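Local coordinates for protein CbsA (Xanthomonas oryzae pv. oryzae, PDB 5XYH) that probably hydrolyses 1,4-beta-glucosidic bonds of cellulose from a chain end to release cellobiose, as a cell-wall-degrading exoglucanase of glycosyl hydrolase family 6, at residues P256-T261 against W265-D270. Numbering follows the deposited sequence.
Sequences PISSST and WNSVFD
I257 meets the F269 ring at its edge: CD1 of I257 lies 3.9 Å from F269 CE2, near the ring plane, and the two side chains cross at about a right angle. Y319 and V320 of helix 316-323 also touch I257, while Y263 stacks on F269. F269 CZ stands 3.8 Å from S258 CA, also at the ring edge. S258 CB, directed toward the other segment, comes within 3.8 Å of S267 OG. S258 O accepts the hydrogen bond that joins the segments, from W265 N at 2.9 Å; its N-H...O angle of 135° shows a clearly bent bond. S259 packs against the indole, S259 CA 3.7 Å from W265 CD1 and S259 CB 3.8 Å from W265 NE1. S259 OG, set between its own backbone N and carbonyl carbon (chi1 77°), turns to P256 O, which it meets at 2.7 Å in the carbonyl plane; S259 N donates to that same oxygen. S260 N and OG both donate to I257 O, the hydroxyl nearly in line with the C=O bond. The chain doubles back after the 3-10 turn 257-259, and W265-D270 then runs through an Asx turn (V268 N to N266 OD1) before D270 N-caps helix 271-284 of this family 6 catalytic domain.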
# COMPACT_ATOMS: atom_id res chain seq x y z
N PRO A 256 -29.22 -5.32 -7.81
CA PRO A 256 -27.98 -6.07 -7.58
C PRO A 256 -27.33 -5.63 -6.29
O PRO A 256 -27.37 -4.45 -5.92
CB PRO A 256 -27.11 -5.68 -8.79
CG PRO A 256 -27.57 -4.31 -9.14
CD PRO A 256 -29.07 -4.30 -8.87
N ILE A 257 -26.68 -6.58 -5.61
CA ILE A 257 -26.08 -6.25 -4.32
C ILE A 257 -24.95 -5.24 -4.48
O ILE A 257 -24.60 -4.57 -3.51
CB ILE A 257 -25.58 -7.51 -3.60
CG1 ILE A 257 -24.57 -8.29 -4.46
CG2 ILE A 257 -26.77 -8.38 -3.17
CD1 ILE A 257 -23.82 -9.33 -3.67
N SER A 258 -24.39 -5.11 -5.69
CA SER A 258 -23.41 -4.07 -5.96
C SER A 258 -23.98 -2.68 -5.73
O SER A 258 -23.21 -1.73 -5.52
CB SER A 258 -22.90 -4.18 -7.39
OG SER A 258 -23.98 -3.98 -8.29
N SER A 259 -25.30 -2.53 -5.77
CA SER A 259 -25.96 -1.25 -5.57
C SER A 259 -26.27 -0.98 -4.11
O SER A 259 -26.92 0.04 -3.80
CB SER A 259 -27.25 -1.18 -6.38
OG SER A 259 -28.28 -1.93 -5.74
N SER A 260 -25.85 -1.85 -3.19
CA SER A 260 -26.00 -1.57 -1.77
C SER A 260 -25.29 -0.27 -1.42
O SER A 260 -24.40 0.21 -2.14
CB SER A 260 -25.42 -2.70 -0.93
OG SER A 260 -24.06 -2.90 -1.29
N THR A 261 -25.67 0.29 -0.26
CA THR A 261 -25.02 1.50 0.24
C THR A 261 -23.51 1.34 0.32
O THR A 261 -22.76 2.21 -0.11
CB THR A 261 -25.58 1.88 1.62
OG1 THR A 261 -26.96 2.26 1.50
CG2 THR A 261 -24.80 3.04 2.18
N TRP A 265 -22.74 1.00 -6.20
CA TRP A 265 -22.71 0.66 -7.61
C TRP A 265 -21.32 0.28 -8.10
O TRP A 265 -21.07 0.25 -9.32
CB TRP A 265 -23.27 1.80 -8.49
CG TRP A 265 -24.71 2.13 -8.24
CD1 TRP A 265 -25.40 2.05 -7.07
CD2 TRP A 265 -25.63 2.63 -9.21
NE1 TRP A 265 -26.71 2.46 -7.25
CE2 TRP A 265 -26.87 2.82 -8.56
CE3 TRP A 265 -25.53 2.95 -10.57
CZ2 TRP A 265 -28.00 3.30 -9.23
CZ3 TRP A 265 -26.65 3.43 -11.24
CH2 TRP A 265 -27.87 3.60 -10.56
N ASN A 266 -20.40 -0.04 -7.20
CA ASN A 266 -19.06 -0.50 -7.55
C ASN A 266 -19.03 -2.02 -7.46
O ASN A 266 -19.14 -2.58 -6.36
CB ASN A 266 -18.04 0.14 -6.60
CG ASN A 266 -16.61 -0.29 -6.89
OD1 ASN A 266 -16.34 -1.15 -7.74
ND2 ASN A 266 -15.68 0.30 -6.14
N SER A 267 -18.84 -2.69 -8.60
CA SER A 267 -18.87 -4.15 -8.62
C SER A 267 -17.57 -4.82 -8.19
O SER A 267 -17.48 -6.05 -8.25
CB SER A 267 -19.23 -4.65 -10.03
OG SER A 267 -20.53 -4.23 -10.36
N VAL A 268 -16.56 -4.07 -7.76
CA VAL A 268 -15.29 -4.64 -7.32
C VAL A 268 -15.27 -4.61 -5.80
O VAL A 268 -15.11 -3.55 -5.19
CB VAL A 268 -14.10 -3.89 -7.93
CG1 VAL A 268 -12.79 -4.51 -7.47
CG2 VAL A 268 -14.17 -3.94 -9.47
N PHE A 269 -15.44 -5.79 -5.19
CA PHE A 269 -15.63 -5.97 -3.76
C PHE A 269 -14.35 -6.31 -3.02
O PHE A 269 -14.29 -6.12 -1.80
CB PHE A 269 -16.62 -7.10 -3.47
CG PHE A 269 -18.04 -6.82 -3.91
CD1 PHE A 269 -18.39 -5.61 -4.48
CD2 PHE A 269 -19.02 -7.79 -3.73
CE1 PHE A 269 -19.70 -5.38 -4.89
CE2 PHE A 269 -20.32 -7.57 -4.12
CZ PHE A 269 -20.67 -6.36 -4.70
N ASP A 270 -13.34 -6.83 -3.72
CA ASP A 270 -12.13 -7.29 -3.05
C ASP A 270 -10.92 -7.10 -3.98
O ASP A 270 -11.06 -6.76 -5.16
CB ASP A 270 -12.27 -8.76 -2.59
CG ASP A 270 -12.64 -9.72 -3.73
OD1 ASP A 270 -12.01 -9.67 -4.81
OD2 ASP A 270 -13.54 -10.55 -3.53